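Long-range contacts in ribonuclease (Chelonia mydas, PDB 2ZPO), which probably cleaves RNA on the 3' side of pyrimidine nucleotides as a secreted, disulfide-bonded endonuclease of the pancreatic ribonuclease family: residues L8-D13 against V39-N44; T43-H48 against F76-C81. All coordinates share one frame; numbering follows the deposited sequence.

Interaction 1: residues L8-D13 against V39-N44; sequences LRQHVD and VCKFTN. With SO4 (sulfate ion), chain B.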
# COMPACT_ATOMS: atom_id res chain seq x y z
N LEU A 8 -4.86 6.54 -0.02
CA LEU A 8 -4.44 6.67 1.37
C LEU A 8 -5.01 5.56 2.25
O LEU A 8 -4.31 5.02 3.09
CB LEU A 8 -4.86 8.04 1.93
CG LEU A 8 -4.33 9.28 1.23
CD1 LEU A 8 -4.70 10.48 2.10
CD2 LEU A 8 -2.85 9.24 0.98
N ARG A 9 -6.30 5.25 2.06
CA ARG A 9 -6.94 4.26 2.92
C ARG A 9 -6.30 2.89 2.75
O ARG A 9 -6.03 2.20 3.74
CB ARG A 9 -8.44 4.17 2.58
CG ARG A 9 -9.17 3.02 3.29
CD ARG A 9 -10.69 3.07 3.05
NE ARG A 9 -11.09 3.07 1.65
CZ ARG A 9 -11.22 1.98 0.90
NH1 ARG A 9 -10.96 0.79 1.42
NH2 ARG A 9 -11.59 2.08 -0.38
N GLN A 10 -6.05 2.52 1.51
CA GLN A 10 -5.50 1.21 1.17
C GLN A 10 -3.97 1.10 1.41
O GLN A 10 -3.49 0.01 1.79
CB GLN A 10 -5.82 0.84 -0.28
CG GLN A 10 -7.31 0.54 -0.53
CD GLN A 10 -7.60 -0.15 -1.83
OE1 GLN A 10 -8.36 -1.12 -1.87
NE2 GLN A 10 -7.03 0.34 -2.91
N HIS A 11 -3.24 2.21 1.23
CA HIS A 11 -1.76 2.10 1.09
C HIS A 11 -0.88 2.97 1.99
O HIS A 11 0.35 2.85 1.92
CB HIS A 11 -1.36 2.32 -0.37
CG HIS A 11 -1.96 1.33 -1.32
ND1 HIS A 11 -1.65 -0.02 -1.31
CD2 HIS A 11 -2.89 1.49 -2.30
CE1 HIS A 11 -2.34 -0.64 -2.25
NE2 HIS A 11 -3.10 0.26 -2.87
N VAL A 12 -1.47 3.85 2.80
CA VAL A 12 -0.66 4.75 3.62
C VAL A 12 -0.92 4.47 5.12
O VAL A 12 -2.06 4.58 5.61
CB VAL A 12 -0.88 6.25 3.26
CG1 VAL A 12 -0.06 7.15 4.18
CG2 VAL A 12 -0.55 6.52 1.78
N ASP A 13 0.14 4.09 5.84
CA ASP A 13 0.04 3.87 7.28
C ASP A 13 1.23 4.54 7.92
O ASP A 13 2.31 3.96 8.00
CB ASP A 13 -0.00 2.39 7.62
CG ASP A 13 -0.08 2.14 9.12
OD1 ASP A 13 -0.78 2.93 9.80
OD2 ASP A 13 0.55 1.17 9.59
N VAL A 39 -15.19 -9.27 0.34
CA VAL A 39 -14.27 -10.40 0.09
C VAL A 39 -12.85 -10.06 0.58
O VAL A 39 -12.52 -8.90 0.76
CB VAL A 39 -14.20 -10.76 -1.42
CG1 VAL A 39 -15.55 -11.33 -1.91
CG2 VAL A 39 -13.81 -9.55 -2.26
N CYS A 40 -12.02 -11.09 0.77
CA CYS A 40 -10.63 -10.89 1.17
C CYS A 40 -9.80 -10.38 -0.00
O CYS A 40 -9.68 -11.09 -1.01
CB CYS A 40 -10.00 -12.19 1.66
SG CYS A 40 -10.93 -13.09 2.88
N LYS A 41 -9.24 -9.17 0.10
CA LYS A 41 -8.25 -8.72 -0.89
C LYS A 41 -7.02 -9.63 -0.82
O LYS A 41 -6.55 -9.98 0.27
CB LYS A 41 -7.88 -7.25 -0.69
CG LYS A 41 -6.96 -6.66 -1.80
CD LYS A 41 -6.82 -5.17 -1.62
CE LYS A 41 -5.91 -4.58 -2.71
NZ LYS A 41 -5.38 -3.25 -2.26
N PHE A 42 -6.50 -10.03 -1.98
CA PHE A 42 -5.42 -11.01 -2.02
C PHE A 42 -4.09 -10.49 -1.46
O PHE A 42 -3.41 -11.19 -0.71
CB PHE A 42 -5.26 -11.57 -3.44
CG PHE A 42 -6.29 -12.62 -3.78
CD1 PHE A 42 -6.27 -13.86 -3.15
CD2 PHE A 42 -7.26 -12.38 -4.75
CE1 PHE A 42 -7.22 -14.84 -3.46
CE2 PHE A 42 -8.21 -13.35 -5.08
CZ PHE A 42 -8.18 -14.59 -4.42
N THR A 43 -3.71 -9.27 -1.85
CA THR A 43 -2.43 -8.69 -1.45
C THR A 43 -2.56 -7.19 -1.33
O THR A 43 -3.37 -6.57 -2.02
CB THR A 43 -1.29 -9.07 -2.46
OG1 THR A 43 -0.02 -8.72 -1.93
CG2 THR A 43 -1.48 -8.34 -3.78
N ASN A 44 -1.75 -6.60 -0.45
CA ASN A 44 -1.75 -5.16 -0.29
C ASN A 44 -0.47 -4.73 0.41
O ASN A 44 -0.02 -5.39 1.34
CB ASN A 44 -2.97 -4.71 0.52
CG ASN A 44 -3.10 -3.20 0.56
OD1 ASN A 44 -3.51 -2.59 -0.41
ND2 ASN A 44 -2.78 -2.60 1.71
S SO4 B . -4.76 -0.27 -5.99
O1 SO4 B . -5.12 -0.85 -4.69
O2 SO4 B . -4.98 -1.22 -7.07
O3 SO4 B . -5.54 0.95 -6.28
O4 SO4 B . -3.34 0.03 -5.98

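Interaction 2: residues T43-H48 against F76-C81; sequences TNTFVH and FALTTC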
# COMPACT_ATOMS: atom_id res chain seq x y z
N THR A 43 -3.71 -9.27 -1.85
CA THR A 43 -2.43 -8.69 -1.45
C THR A 43 -2.56 -7.19 -1.33
O THR A 43 -3.37 -6.57 -2.02
CB THR A 43 -1.29 -9.07 -2.46
OG1 THR A 43 -0.02 -8.72 -1.93
CG2 THR A 43 -1.48 -8.34 -3.78
N ASN A 44 -1.75 -6.60 -0.45
CA ASN A 44 -1.75 -5.16 -0.29
C ASN A 44 -0.47 -4.73 0.41
O ASN A 44 -0.02 -5.39 1.34
CB ASN A 44 -2.97 -4.71 0.52
CG ASN A 44 -3.10 -3.20 0.56
OD1 ASN A 44 -3.51 -2.59 -0.41
ND2 ASN A 44 -2.78 -2.60 1.71
N THR A 45 0.13 -3.66 -0.10
CA THR A 45 1.28 -3.04 0.54
C THR A 45 0.88 -1.75 1.26
O THR A 45 0.22 -0.86 0.69
CB THR A 45 2.39 -2.75 -0.48
OG1 THR A 45 2.85 -3.99 -1.05
CG2 THR A 45 3.55 -1.99 0.18
N PHE A 46 1.34 -1.63 2.51
CA PHE A 46 1.20 -0.40 3.28
C PHE A 46 2.53 0.30 3.24
O PHE A 46 3.58 -0.32 3.49
CB PHE A 46 0.81 -0.73 4.72
CG PHE A 46 -0.57 -1.34 4.84
CD1 PHE A 46 -1.71 -0.52 4.80
CD2 PHE A 46 -0.73 -2.73 4.93
CE1 PHE A 46 -3.01 -1.09 4.90
CE2 PHE A 46 -2.02 -3.30 5.04
CZ PHE A 46 -3.15 -2.47 5.02
N VAL A 47 2.50 1.58 2.89
CA VAL A 47 3.74 2.36 2.82
C VAL A 47 3.79 3.22 4.08
O VAL A 47 2.83 3.94 4.38
CB VAL A 47 3.75 3.26 1.55
CG1 VAL A 47 5.05 4.03 1.49
CG2 VAL A 47 3.55 2.43 0.25
N HIS A 48 4.92 3.19 4.80
CA HIS A 48 5.06 3.94 6.08
C HIS A 48 5.80 5.25 5.84
O HIS A 48 6.94 5.45 6.27
CB HIS A 48 5.72 3.07 7.16
CG HIS A 48 5.10 1.72 7.24
ND1 HIS A 48 3.74 1.54 7.39
CD2 HIS A 48 5.64 0.48 7.10
CE1 HIS A 48 3.47 0.24 7.38
NE2 HIS A 48 4.60 -0.42 7.21
N PHE A 76 11.23 3.50 0.84
CA PHE A 76 10.27 3.65 1.92
C PHE A 76 10.18 2.39 2.76
O PHE A 76 10.37 1.31 2.24
CB PHE A 76 8.86 3.92 1.34
CG PHE A 76 8.76 5.21 0.59
CD1 PHE A 76 8.79 5.22 -0.79
CD2 PHE A 76 8.67 6.43 1.27
CE1 PHE A 76 8.71 6.43 -1.50
CE2 PHE A 76 8.60 7.63 0.55
CZ PHE A 76 8.59 7.62 -0.83
N ALA A 77 9.90 2.56 4.06
CA ALA A 77 9.51 1.41 4.89
C ALA A 77 8.16 0.90 4.36
O ALA A 77 7.21 1.68 4.16
CB ALA A 77 9.36 1.84 6.34
N LEU A 78 8.06 -0.41 4.15
CA LEU A 78 6.86 -1.07 3.61
C LEU A 78 6.48 -2.28 4.42
O LEU A 78 7.35 -2.96 4.99
CB LEU A 78 7.14 -1.57 2.19
CG LEU A 78 7.67 -0.60 1.14
CD1 LEU A 78 7.87 -1.34 -0.16
CD2 LEU A 78 6.70 0.58 0.93
N THR A 79 5.18 -2.54 4.50
CA THR A 79 4.71 -3.85 4.95
C THR A 79 3.82 -4.41 3.85
O THR A 79 2.88 -3.73 3.39
CB THR A 79 3.92 -3.77 6.26
OG1 THR A 79 4.74 -3.12 7.23
CG2 THR A 79 3.54 -5.19 6.77
N THR A 80 4.10 -5.65 3.46
CA THR A 80 3.36 -6.32 2.39
C THR A 80 2.61 -7.48 3.00
O THR A 80 3.19 -8.31 3.69
CB THR A 80 4.30 -6.75 1.23
OG1 THR A 80 5.08 -5.62 0.80
CG2 THR A 80 3.49 -7.24 0.07
N CYS A 81 1.30 -7.51 2.74
CA CYS A 81 0.40 -8.52 3.26
C CYS A 81 -0.12 -9.37 2.10
O CYS A 81 -0.52 -8.82 1.08
CB CYS A 81 -0.78 -7.85 3.96
SG CYS A 81 -0.29 -6.72 5.28
O HOH W 1 9.45 5.45 4.96

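Interaction 1: residues L8-D13 against V39-N44
Q10 and H11, at the C-terminal end of helix 3-11, meet K41 and N44 in a small polar contact across the active-site cleft of a pancreatic-type ribonuclease. The segments bury only 161 Å² together, and one hydrogen bond joins them directly: N44 ND2 donates to the backbone O of Q10 at 2.7 Å. That bond is nearly straight (163° at the hydrogen), and its acceptor lies close to the amide plane of N44, which fixes the rotation of the amide. The other end of the same amide is gripped too, since K41 NZ donates to N44 OD1 over 2.7 Å. N44 OD1 also comes within 2.9 Å of H11 CE1, with the imidazole and amide planes 23° apart.

H11, the proton acceptor by similarity, points NE2 at a sulfate that probably came from the crystallisation liquor: H11 NE2 donates to sulfate O1 at 2.9 Å, with O1 at the ring edge. K41 sets CG anti to its backbone N (chi1 -173°) and runs extended from there, which brings NZ to a weak 3.4 Å bond with sulfate O1. The anion thus probably marks where the RNA phosphate binds. H114 ND1 and the backbone N of Y115, on strand 111-118, also bond the sulfate, while M30 of helix 22-32 packs against K41 and N44.

Interaction 2: residues T43-H48 against F76-C81
V47 and L78 form the apolar centre, their side chains side by side and pointing the same way, with V47 CG2 3.7 Å from L78 CD2. The first torsion of V47 (chi1 -179°) sets CG1 anti to the backbone N, from where it also meets F76 CB at 3.8 Å. Y115 of strand 111-118 touches both V47 and L78. On the other face of the sheet, C81 SG lies in the plane of the F46 ring at its edge, 3.8 Å from CE2, a sulfur-aromatic contact made by a half-cystine bonded to C26.

These faces belong to an antiparallel ladder, the strand axes 4.6 Å apart at 161°, within the curved sheet of the ribonuclease A fold. N44 with C81 and F46 with T79 are hydrogen-bonded pairs; T45 with T80 and V47 with L78 are non-hydrogen-bonded ones. The N of F46 reaches the O of T79 at 2.7 Å, and the N of H48 carries the pattern on to the O of A77 at 2.8 Å.

Toward the polar edge, T45 OG1 and T80 OG1 share a weak bond of 3.3 Å. H48 NE2 and T79 OG1 meet at 2.7 Å in the imidazole plane, almost straight at 174°; R16 also bonds T79 OG1, and H48 ND1 bonds the O of D13. Beyond them a water bridges the O of H48 and the N of A77.

Interactions 1 and 2 have centres 9 Å apart and share T43 and N44, the start of strand 43-47. Along the chain, 8-13 comes first, then 39-44 runs into 43-48, and 76-81 follows on strand 69-83. Strand 43-47 is therefore joined to helix 3-11 by interaction 1 and to its sheet neighbour by interaction 2. Two probable hydrogen bonds tie the contacts together directly: H11 ND1 to the O of T45 at 2.9 Å, and the O of H11 to the N of V47 at 2.7 Å. The first is consistent with the strand orienting the H11 ring; the second ties down its backbone, linking the active-site cleft to the sheet.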